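Local coordinates for uricase (Bacillus fastidiosus, PDB 4R8X), which catalyses the oxidation of urate to 5-hydroxyisourate, the first step in the breakdown of urate to (S)-allantoin, at residues R3-G8 with Q53-F58; A98-Y103 with V150-S155; E192-P197 with W274-E279; I204-E209 with P260-V265. One frame throughout, in Å; residues are numbered along the deposited sequence.

Interaction 1 of 4, residues R3-G8 with Q53-F58; sequences RTMFYG and QLLTSF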
# COMPACT_ATOMS: atom_id res chain seq x y z
N ARG D 3 -29.12 -18.44 -0.19
CA ARG D 3 -28.25 -17.86 0.83
C ARG D 3 -26.79 -17.83 0.38
O ARG D 3 -26.33 -18.75 -0.30
CB ARG D 3 -28.37 -18.69 2.10
CG ARG D 3 -27.65 -18.17 3.30
CD ARG D 3 -27.46 -19.29 4.32
NE ARG D 3 -28.71 -19.84 4.86
CZ ARG D 3 -29.46 -19.25 5.79
NH1 ARG D 3 -29.12 -18.06 6.27
NH2 ARG D 3 -30.56 -19.84 6.23
N THR D 4 -26.06 -16.79 0.76
CA THR D 4 -24.61 -16.78 0.59
C THR D 4 -24.02 -17.65 1.69
O THR D 4 -24.38 -17.49 2.86
CB THR D 4 -24.01 -15.37 0.70
OG1 THR D 4 -24.63 -14.50 -0.26
CG2 THR D 4 -22.51 -15.42 0.45
N MET D 5 -23.15 -18.58 1.34
CA MET D 5 -22.55 -19.45 2.36
C MET D 5 -21.30 -20.15 1.84
O MET D 5 -21.38 -21.04 1.00
CB MET D 5 -23.55 -20.47 2.90
CG MET D 5 -22.93 -21.43 3.90
SD MET D 5 -24.13 -22.40 4.84
CE MET D 5 -24.84 -23.45 3.58
N PHE D 6 -20.14 -19.73 2.35
CA PHE D 6 -18.88 -20.37 2.00
C PHE D 6 -17.84 -20.04 3.08
O PHE D 6 -18.04 -19.13 3.88
CB PHE D 6 -18.37 -19.94 0.62
CG PHE D 6 -18.21 -18.45 0.46
CD1 PHE D 6 -17.06 -17.80 0.90
CD2 PHE D 6 -19.19 -17.69 -0.15
CE1 PHE D 6 -16.90 -16.42 0.75
CE2 PHE D 6 -19.04 -16.32 -0.31
CZ PHE D 6 -17.89 -15.69 0.14
N TYR D 7 -16.76 -20.79 3.11
CA TYR D 7 -15.66 -20.44 3.99
C TYR D 7 -14.38 -21.05 3.43
O TYR D 7 -14.43 -21.98 2.61
CB TYR D 7 -15.93 -20.90 5.43
CG TYR D 7 -15.59 -22.34 5.68
CD1 TYR D 7 -16.30 -23.37 5.06
CD2 TYR D 7 -14.56 -22.68 6.55
CE1 TYR D 7 -15.99 -24.69 5.29
CE2 TYR D 7 -14.25 -23.99 6.80
CZ TYR D 7 -14.96 -24.99 6.15
OH TYR D 7 -14.64 -26.30 6.38
N GLY D 8 -13.23 -20.53 3.84
CA GLY D 8 -11.99 -21.05 3.30
C GLY D 8 -10.74 -20.40 3.85
O GLY D 8 -10.74 -19.87 4.96
N GLN D 53 -24.54 -28.67 3.51
CA GLN D 53 -24.22 -29.32 4.78
C GLN D 53 -23.35 -28.48 5.72
O GLN D 53 -23.08 -28.91 6.83
CB GLN D 53 -23.59 -30.68 4.52
CG GLN D 53 -24.54 -31.67 3.88
CD GLN D 53 -24.01 -33.08 3.89
OE1 GLN D 53 -23.67 -33.63 4.94
NE2 GLN D 53 -23.92 -33.68 2.71
N LEU D 54 -22.92 -27.31 5.27
CA LEU D 54 -22.14 -26.41 6.12
C LEU D 54 -23.04 -25.51 6.98
O LEU D 54 -22.55 -24.75 7.81
CB LEU D 54 -21.21 -25.53 5.26
CG LEU D 54 -20.23 -26.30 4.36
CD1 LEU D 54 -19.35 -25.34 3.57
CD2 LEU D 54 -19.38 -27.26 5.18
N LEU D 55 -24.34 -25.59 6.78
CA LEU D 55 -25.24 -24.61 7.40
C LEU D 55 -25.14 -24.58 8.92
O LEU D 55 -25.06 -23.51 9.52
CB LEU D 55 -26.69 -24.86 6.97
CG LEU D 55 -27.71 -23.89 7.56
CD1 LEU D 55 -27.50 -22.46 7.04
CD2 LEU D 55 -29.12 -24.38 7.26
N THR D 56 -25.14 -25.74 9.55
CA THR D 56 -25.15 -25.74 11.01
C THR D 56 -23.83 -25.29 11.63
O THR D 56 -23.79 -24.98 12.83
CB THR D 56 -25.57 -27.11 11.58
OG1 THR D 56 -24.67 -28.10 11.10
CG2 THR D 56 -27.00 -27.46 11.16
N SER D 57 -22.75 -25.22 10.84
CA SER D 57 -21.51 -24.65 11.35
C SER D 57 -21.75 -23.17 11.66
O SER D 57 -21.13 -22.61 12.57
CB SER D 57 -20.34 -24.86 10.37
OG SER D 57 -20.41 -24.02 9.22
N PHE D 58 -22.66 -22.54 10.92
CA PHE D 58 -23.04 -21.15 11.17
C PHE D 58 -24.19 -21.06 12.17
O PHE D 58 -24.13 -20.32 13.15
CB PHE D 58 -23.47 -20.46 9.87
CG PHE D 58 -22.35 -20.29 8.88
CD1 PHE D 58 -22.06 -21.29 7.98
CD2 PHE D 58 -21.61 -19.12 8.85
CE1 PHE D 58 -21.04 -21.15 7.07
CE2 PHE D 58 -20.58 -18.97 7.94
CZ PHE D 58 -20.30 -19.99 7.05
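Met-5 lays its thioether against the backbone of Leu-54 and Leu-55, SD resting 3.6 Å from Leu-55 CA. Its chain is extended through CG and SD and bends only at the methyl (chi3 67°), which brings CE close to the backbone N of Leu-55. On the other flank Met-5 CG lies 3.7 Å from Phe-58 CE1, and SD sits 4.8 Å from the Phe-58 ring centroid, 52° off the ring normal: an oblique Met-aromatic contact. Replacing Met-5 by an alanine is likely to leave a gap between the strand and Leu-55 and to take the sulfur from beside Phe-58. Two outer contacts complete the overlap. Leu-55 CD1 meets one face of the Arg-3 guanidinium, 3.6 Å from Arg-3 NE, and Leu-54 CD1 touches the edge of the Tyr-7 ring, 3.8 Å from Tyr-7 CE1. Both polar ends are held from outside: Arg-3 by Asp-307 of the second subunit in a salt bridge, Tyr-7 OH by Val-67 O. Phe-58 also stacks on Phe-301 of the second subunit. The 3-10 turn and short helix at 53-59 thus pack against the start of strand 5-17 and the residues before it, where the antiparallel sheet continues into the second subunit of the uricase tetramer.

Interaction 2 of 4, residues A98-Y103 with V150-S155; sequences AFLAKY and VARTAS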
# COMPACT_ATOMS: atom_id res chain seq x y z
N ALA D 98 -9.70 -32.79 -6.17
CA ALA D 98 -9.14 -33.54 -5.05
C ALA D 98 -9.90 -33.26 -3.75
O ALA D 98 -10.20 -34.20 -2.99
CB ALA D 98 -7.66 -33.20 -4.88
N PHE D 99 -10.22 -32.00 -3.49
CA PHE D 99 -11.03 -31.66 -2.32
C PHE D 99 -12.37 -32.41 -2.36
O PHE D 99 -12.80 -32.99 -1.36
CB PHE D 99 -11.30 -30.15 -2.25
CG PHE D 99 -10.28 -29.35 -1.48
CD1 PHE D 99 -10.10 -29.54 -0.12
CD2 PHE D 99 -9.56 -28.35 -2.11
CE1 PHE D 99 -9.18 -28.78 0.59
CE2 PHE D 99 -8.65 -27.57 -1.41
CZ PHE D 99 -8.45 -27.79 -0.06
N LEU D 100 -13.03 -32.40 -3.52
CA LEU D 100 -14.33 -33.06 -3.65
C LEU D 100 -14.22 -34.57 -3.46
O LEU D 100 -15.15 -35.19 -2.92
CB LEU D 100 -14.97 -32.71 -4.99
CG LEU D 100 -15.47 -31.27 -5.09
CD1 LEU D 100 -15.90 -30.95 -6.51
CD2 LEU D 100 -16.62 -31.02 -4.11
N ALA D 101 -13.11 -35.15 -3.89
CA ALA D 101 -12.93 -36.59 -3.74
C ALA D 101 -12.72 -36.94 -2.27
O ALA D 101 -13.17 -37.99 -1.81
CB ALA D 101 -11.74 -37.07 -4.56
N LYS D 102 -12.04 -36.06 -1.55
CA LYS D 102 -11.72 -36.31 -0.15
C LYS D 102 -12.91 -36.08 0.77
O LYS D 102 -13.10 -36.82 1.73
CB LYS D 102 -10.54 -35.43 0.28
CG LYS D 102 -10.10 -35.63 1.71
CD LYS D 102 -9.72 -37.06 1.98
CE LYS D 102 -9.09 -37.20 3.35
NZ LYS D 102 -8.64 -38.59 3.57
N TYR D 103 -13.72 -35.07 0.49
CA TYR D 103 -14.77 -34.64 1.40
C TYR D 103 -16.15 -34.71 0.75
O TYR D 103 -16.56 -33.80 0.03
CB TYR D 103 -14.48 -33.22 1.92
CG TYR D 103 -13.15 -33.15 2.65
CD1 TYR D 103 -12.98 -33.80 3.86
CD2 TYR D 103 -12.07 -32.47 2.10
CE1 TYR D 103 -11.77 -33.75 4.53
CE2 TYR D 103 -10.85 -32.41 2.77
CZ TYR D 103 -10.71 -33.07 3.98
OH TYR D 103 -9.50 -33.04 4.65
N VAL D 150 -15.36 -26.10 -9.18
CA VAL D 150 -15.91 -27.39 -9.56
C VAL D 150 -17.06 -27.72 -8.61
O VAL D 150 -16.94 -27.53 -7.40
CB VAL D 150 -14.83 -28.48 -9.53
CG1 VAL D 150 -15.45 -29.85 -9.87
CG2 VAL D 150 -13.73 -28.16 -10.51
N ALA D 151 -18.17 -28.19 -9.17
CA ALA D 151 -19.32 -28.62 -8.39
C ALA D 151 -19.65 -30.09 -8.66
O ALA D 151 -19.40 -30.62 -9.74
CB ALA D 151 -20.54 -27.74 -8.69
N ARG D 152 -20.24 -30.73 -7.66
CA ARG D 152 -20.69 -32.10 -7.80
C ARG D 152 -21.94 -32.12 -8.69
O ARG D 152 -22.76 -31.19 -8.65
CB ARG D 152 -20.99 -32.67 -6.42
CG ARG D 152 -20.70 -34.15 -6.27
CD ARG D 152 -20.91 -34.61 -4.83
NE ARG D 152 -19.94 -34.10 -3.84
CZ ARG D 152 -18.68 -34.54 -3.73
NH1 ARG D 152 -18.22 -35.45 -4.57
NH2 ARG D 152 -17.88 -34.05 -2.79
N THR D 153 -22.08 -33.15 -9.50
CA THR D 153 -23.34 -33.39 -10.20
C THR D 153 -23.82 -34.75 -9.77
O THR D 153 -23.15 -35.44 -8.99
CB THR D 153 -23.16 -33.41 -11.72
OG1 THR D 153 -22.42 -34.57 -12.10
CG2 THR D 153 -22.45 -32.15 -12.20
N ALA D 154 -24.96 -35.17 -10.30
CA ALA D 154 -25.52 -36.47 -9.97
C ALA D 154 -24.67 -37.62 -10.53
O ALA D 154 -24.83 -38.77 -10.13
CB ALA D 154 -26.94 -36.56 -10.48
N SER D 155 -23.76 -37.31 -11.45
CA SER D 155 -22.98 -38.36 -12.10
C SER D 155 -21.49 -38.07 -12.18
O SER D 155 -20.79 -38.57 -13.07
CB SER D 155 -23.51 -38.60 -13.51
OG SER D 155 -23.45 -37.40 -14.26
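Arg-152 reaches back from the strand and ends on the last turn of the helix, where its NH2 donates to Leu-100 O at 3.0 Å with an N-H...O angle of 169°. The carbonyl oxygen lies in the guanidinium plane, at the edge. NH2 also donates to Leu-106 O. Leu-100 covers one face of the same group, CD2 being 3.5 Å from Arg-152 NH2, and sends its other methyl to the strand, with CD1 3.6 Å from Val-150 CG1. One leucine therefore shields the arginine and packs on the valine. A bend in the arginine chain at chi3 (-69°) carries the guanidinium over to the helix end. This is helix-on-sheet packing: the axes of 98-102 and 150-153 approach to 9.5 Å and their directions differ by 39°. Leu-100 O lies in the last turn of helix 88-102, where the guanidinium gives it a donor whose positive charge is probably suited to the negative end of the helix dipole. Farther out, Val-109 and Thr-157, on the strands flanking 143-153, pack against Leu-100. At the end of the helix, Tyr-103 OH bonds to Asp-185 of the second subunit and Lys-102 forms a salt bridge with Glu-186 of that chain.

Interaction 3 of 4, residues E192-P197 with W274-E279; sequences EATDRP and WDTVVE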
# COMPACT_ATOMS: atom_id res chain seq x y z
N GLU D 192 -8.74 24.32 -22.76
CA GLU D 192 -8.20 23.79 -24.00
C GLU D 192 -7.52 22.44 -23.75
O GLU D 192 -6.89 22.24 -22.71
CB GLU D 192 -7.22 24.77 -24.63
CG GLU D 192 -7.83 26.12 -24.99
CD GLU D 192 -8.76 26.05 -26.19
OE1 GLU D 192 -8.73 25.02 -26.91
OE2 GLU D 192 -9.51 27.02 -26.42
N ALA D 193 -7.66 21.53 -24.71
CA ALA D 193 -7.05 20.21 -24.58
C ALA D 193 -5.58 20.23 -25.01
O ALA D 193 -5.18 21.02 -25.86
CB ALA D 193 -7.83 19.19 -25.40
N THR D 194 -4.78 19.37 -24.40
CA THR D 194 -3.40 19.18 -24.83
C THR D 194 -3.15 17.71 -25.11
O THR D 194 -3.85 16.84 -24.58
CB THR D 194 -2.38 19.69 -23.79
OG1 THR D 194 -2.44 18.88 -22.61
CG2 THR D 194 -2.65 21.15 -23.42
N ASP D 195 -2.16 17.42 -25.95
CA ASP D 195 -1.81 16.04 -26.28
C ASP D 195 -0.84 15.47 -25.27
O ASP D 195 0.18 16.09 -24.97
CB ASP D 195 -1.19 15.96 -27.68
CG ASP D 195 -2.16 16.32 -28.78
OD1 ASP D 195 -3.36 15.96 -28.66
OD2 ASP D 195 -1.73 16.95 -29.76
N ARG D 196 -1.15 14.29 -24.74
CA ARG D 196 -0.27 13.60 -23.81
C ARG D 196 -0.13 12.15 -24.25
O ARG D 196 -1.01 11.62 -24.92
CB ARG D 196 -0.83 13.66 -22.39
CG ARG D 196 -0.97 15.05 -21.81
CD ARG D 196 -2.42 15.51 -21.85
NE ARG D 196 -3.24 14.76 -20.92
CZ ARG D 196 -4.56 14.67 -21.00
NH1 ARG D 196 -5.20 15.29 -21.98
NH2 ARG D 196 -5.25 13.97 -20.11
N PRO D 197 0.97 11.50 -23.86
CA PRO D 197 1.13 10.08 -24.20
C PRO D 197 0.06 9.24 -23.52
O PRO D 197 -0.12 9.34 -22.31
CB PRO D 197 2.52 9.73 -23.64
CG PRO D 197 3.21 11.05 -23.42
CD PRO D 197 2.13 12.05 -23.14
N TRP D 274 -0.99 11.18 -18.06
CA TRP D 274 -0.42 12.33 -17.37
C TRP D 274 -1.05 13.67 -17.79
O TRP D 274 -1.74 13.75 -18.81
CB TRP D 274 1.08 12.41 -17.68
CG TRP D 274 1.92 11.23 -17.24
CD1 TRP D 274 1.70 10.38 -16.17
CD2 TRP D 274 3.12 10.77 -17.88
NE1 TRP D 274 2.70 9.44 -16.11
CE2 TRP D 274 3.59 9.66 -17.14
CE3 TRP D 274 3.85 11.20 -18.99
CZ2 TRP D 274 4.76 8.97 -17.50
CZ3 TRP D 274 5.00 10.52 -19.34
CH2 TRP D 274 5.45 9.42 -18.59
N ASP D 275 -0.78 14.70 -16.99
CA ASP D 275 -1.12 16.08 -17.34
C ASP D 275 0.11 16.75 -17.93
O ASP D 275 1.24 16.48 -17.51
CB ASP D 275 -1.54 16.87 -16.09
CG ASP D 275 -2.97 16.58 -15.66
OD1 ASP D 275 -3.76 16.07 -16.48
OD2 ASP D 275 -3.32 16.89 -14.49
N THR D 276 -0.11 17.65 -18.88
CA THR D 276 0.97 18.47 -19.42
C THR D 276 1.38 19.59 -18.47
O THR D 276 0.52 20.25 -17.87
CB THR D 276 0.54 19.11 -20.75
OG1 THR D 276 0.20 18.08 -21.68
CG2 THR D 276 1.66 19.97 -21.33
N VAL D 277 2.68 19.81 -18.33
CA VAL D 277 3.16 20.99 -17.62
C VAL D 277 3.89 21.90 -18.59
O VAL D 277 3.65 23.11 -18.61
CB VAL D 277 4.11 20.62 -16.47
CG1 VAL D 277 4.70 21.89 -15.88
CG2 VAL D 277 3.36 19.82 -15.41
N VAL D 278 4.80 21.34 -19.38
CA VAL D 278 5.47 22.11 -20.43
C VAL D 278 5.21 21.45 -21.78
O VAL D 278 5.57 20.29 -21.99
CB VAL D 278 6.99 22.22 -20.21
CG1 VAL D 278 7.60 23.13 -21.27
CG2 VAL D 278 7.29 22.76 -18.82
N GLU D 279 4.57 22.20 -22.68
CA GLU D 279 4.29 21.70 -24.01
C GLU D 279 5.59 21.48 -24.77
O GLU D 279 6.50 22.31 -24.70
CB GLU D 279 3.42 22.71 -24.77
CG GLU D 279 2.76 22.15 -26.01
CD GLU D 279 1.33 21.72 -25.74
OE1 GLU D 279 1.13 20.70 -25.05
OE2 GLU D 279 0.40 22.42 -26.19
O HOH W 1 -2.97 18.34 -19.36
O HOH W 2 1.38 18.28 -24.21
O HOH W 3 -4.58 13.66 -17.26
O HOH W 4 0.79 9.95 -19.93
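Two bends, at chi2 (103°) and chi3 (69°), curl the Arg-196 side chain so that its NE, not its far nitrogens, meets the backbone of Trp-274. NE donates to Trp-274 O at 2.8 Å, nearly along the C=O axis and within the guanidinium plane, with an N-H...O angle of 167°. At another edge of the group NH1 makes a weak bond to Thr-194 O in its own loop, which with the NE bond restrains the plane from turning. A water accepts from Arg-196 NH2 and lies 2.7 Å from Asp-275 OD1, to which it probably donates; that carboxylate's salt bridge goes to Arg-293 of the fourth subunit. Thr-194 OG1 and Thr-276 OG1, 2.9 Å apart, probably share a hydrogen bond. Beside them Arg-196 CG lies 3.3 Å from Thr-276 OG1. A second water gives protons to Asp-195 O and Glu-279 OE1 and accepts from Thr-276 OG1; a further one bridges Trp-274 N to Pro-197 O. Arg-196 is predicted to bind urate and 5-hydroxyisourate; the side chains of Asn-271 and Phe-179, also predicted site residues, lie about 6 and 8 Å from that of Arg-196. A leucine in its place would probably leave Trp-274 O without this donor and remove the positive charge from the predicted urate site. The bonds described hold the loop before strand 198-208 to Trp-274 and strand 275-278, with Phe-289 of strand 288-290 packed on Arg-196, Pro-197 and Thr-276, and Phe-15 of the third subunit stacked on the Trp-274 ring.

Interaction 4 of 4, residues I204-E209 with P260-V265; sequences IGWAYE and PQLTEV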
# COMPACT_ATOMS: atom_id res chain seq x y z
N ILE D 204 -6.69 -8.36 -18.62
CA ILE D 204 -7.31 -9.06 -19.74
C ILE D 204 -7.63 -10.47 -19.31
O ILE D 204 -6.82 -11.13 -18.66
CB ILE D 204 -6.37 -9.11 -20.95
CG1 ILE D 204 -5.83 -7.70 -21.26
CG2 ILE D 204 -7.09 -9.69 -22.15
CD1 ILE D 204 -4.78 -7.67 -22.35
N GLY D 205 -8.82 -10.94 -19.65
CA GLY D 205 -9.22 -12.31 -19.37
C GLY D 205 -9.77 -12.98 -20.61
O GLY D 205 -10.13 -12.30 -21.58
N TRP D 206 -9.84 -14.31 -20.59
CA TRP D 206 -10.38 -15.06 -21.72
C TRP D 206 -11.08 -16.33 -21.24
O TRP D 206 -10.86 -16.77 -20.11
CB TRP D 206 -9.29 -15.38 -22.75
CG TRP D 206 -8.05 -15.96 -22.16
CD1 TRP D 206 -7.72 -17.29 -22.04
CD2 TRP D 206 -6.96 -15.23 -21.58
NE1 TRP D 206 -6.49 -17.42 -21.43
CE2 TRP D 206 -6.01 -16.17 -21.14
CE3 TRP D 206 -6.69 -13.86 -21.41
CZ2 TRP D 206 -4.81 -15.79 -20.52
CZ3 TRP D 206 -5.51 -13.49 -20.79
CH2 TRP D 206 -4.59 -14.45 -20.35
N ALA D 207 -11.92 -16.88 -22.11
CA ALA D 207 -12.62 -18.13 -21.83
C ALA D 207 -12.41 -19.08 -22.99
O ALA D 207 -12.35 -18.66 -24.13
CB ALA D 207 -14.12 -17.90 -21.63
N TYR D 208 -12.30 -20.37 -22.67
CA TYR D 208 -12.11 -21.42 -23.66
C TYR D 208 -13.43 -22.05 -24.08
O TYR D 208 -14.31 -22.30 -23.24
CB TYR D 208 -11.25 -22.54 -23.07
CG TYR D 208 -9.78 -22.22 -22.86
CD1 TYR D 208 -9.34 -21.56 -21.72
CD2 TYR D 208 -8.84 -22.63 -23.78
CE1 TYR D 208 -7.98 -21.30 -21.52
CE2 TYR D 208 -7.49 -22.39 -23.60
CZ TYR D 208 -7.06 -21.71 -22.47
OH TYR D 208 -5.72 -21.47 -22.28
N GLU D 209 -13.57 -22.34 -25.37
CA GLU D 209 -14.69 -23.14 -25.86
C GLU D 209 -14.64 -24.54 -25.24
O GLU D 209 -15.67 -25.07 -24.81
CB GLU D 209 -14.66 -23.24 -27.38
CG GLU D 209 -15.85 -23.99 -27.99
CD GLU D 209 -15.74 -24.14 -29.50
OE1 GLU D 209 -14.75 -23.65 -30.08
OE2 GLU D 209 -16.65 -24.75 -30.10
N PRO D 260 -8.40 -19.35 -32.02
CA PRO D 260 -9.79 -19.67 -32.39
C PRO D 260 -10.52 -20.48 -31.33
O PRO D 260 -11.76 -20.52 -31.33
CB PRO D 260 -9.63 -20.52 -33.66
CG PRO D 260 -8.32 -20.14 -34.22
CD PRO D 260 -7.44 -19.81 -33.04
N GLN D 261 -9.78 -21.11 -30.43
CA GLN D 261 -10.38 -21.96 -29.41
C GLN D 261 -10.92 -21.15 -28.21
O GLN D 261 -11.50 -21.72 -27.29
CB GLN D 261 -9.41 -23.07 -28.96
CG GLN D 261 -8.30 -22.63 -27.99
CD GLN D 261 -7.08 -22.06 -28.68
OE1 GLN D 261 -7.18 -21.45 -29.74
NE2 GLN D 261 -5.91 -22.25 -28.07
N LEU D 262 -10.72 -19.84 -28.24
CA LEU D 262 -11.30 -18.95 -27.23
C LEU D 262 -12.67 -18.45 -27.68
O LEU D 262 -12.86 -18.13 -28.85
CB LEU D 262 -10.38 -17.75 -26.96
CG LEU D 262 -8.97 -18.03 -26.46
CD1 LEU D 262 -8.24 -16.72 -26.18
CD2 LEU D 262 -9.03 -18.91 -25.22
N THR D 263 -13.63 -18.38 -26.75
CA THR D 263 -14.95 -17.86 -27.09
C THR D 263 -15.07 -16.37 -26.85
O THR D 263 -15.84 -15.69 -27.51
CB THR D 263 -16.06 -18.54 -26.27
OG1 THR D 263 -15.80 -18.35 -24.87
CG2 THR D 263 -16.14 -20.01 -26.59
N GLU D 264 -14.29 -15.86 -25.89
CA GLU D 264 -14.35 -14.44 -25.57
C GLU D 264 -13.09 -13.95 -24.89
O GLU D 264 -12.36 -14.72 -24.26
CB GLU D 264 -15.56 -14.13 -24.69
CG GLU D 264 -15.40 -14.53 -23.23
CD GLU D 264 -16.35 -13.78 -22.29
OE1 GLU D 264 -15.86 -13.05 -21.40
OE2 GLU D 264 -17.58 -13.93 -22.43
N VAL D 265 -12.85 -12.66 -25.04
CA VAL D 265 -11.80 -11.95 -24.32
C VAL D 265 -12.45 -10.78 -23.60
O VAL D 265 -13.24 -10.05 -24.19
CB VAL D 265 -10.72 -11.44 -25.29
CG1 VAL D 265 -9.66 -10.67 -24.52
CG2 VAL D 265 -10.09 -12.60 -26.04
O HOH W 5 -14.26 -20.81 -29.71
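Ala-207 and Glu-209 carry the backbone bonds that join 204-209 to 260-265. Ala-207 N donates to Glu-264 O at 3.1 Å, Thr-263 N donates to Ala-207 O at 2.9 Å, and Glu-209 N donates to Gln-261 O at 2.9 Å, the last being the straightest at 169°. Alongside them run CA-H...O contacts, such as Val-265 CA to Gly-205 O at 3.2 Å. Trp-206 with Val-265 and Tyr-208 with Leu-262 are antiparallel non-hydrogen-bonded pairs; the second strand turns a corner at Thr-263, and the side chains of the latter pair diverge at their roots.

Among apolar contacts, Leu-262 does most. Its CD2 sits over the centre of the Tyr-208 ring, 4.0 Å from the centroid and 12° off the normal, a CH-pi contact, and also touches Trp-206 CD1, while CD1 leans on Trp-206 CB. With CG beside its backbone N (chi1 -60°), the leucine brings CD2 over the Tyr-208 ring and both methyls against Trp-206. Ile-204 CG2 meets Val-265 CG1 at 3.6 Å. At the other end, Thr-263 CG2 packs against Glu-209 CA and CB.

Of the polar groups, Glu-209 OE1 and Pro-260 O are bridged by one water. Tyr-208 OH bonds to Val-223 N, and Gln-261 NE2 to Asn-221 O. Helices 225-238 and 244-258 cover the sheet face bearing Trp-206 and Val-265, and the paired strands 198-208 and 262-271 form part of the helix-backed antiparallel sheet of the T-fold (tunnelling fold) of uricases.

Overall arrangement
From the N terminus, interaction 1 closes first, bringing the helix after strand 40-50 back to the start of strand 5-17. Interaction 2 follows in series, joining the end of helix 88-102 to strand 143-153 across the strands between; its centre lies about 17 Å from that of interaction 1, and both adjoin the second subunit. In the second half of the chain, interaction 3 closes the long loop from residues 192-197 to 274-279, and interaction 4 is nested inside it, pairing strands 198-208 and 262-271 with helices 225-238 and 244-258 in the connection between them. Interactions 1, 2 and 4 all reach the large antiparallel sheet, whereas interaction 3, about 56 Å from interaction 2 centre to centre, contributes a predicted urate-binding residue.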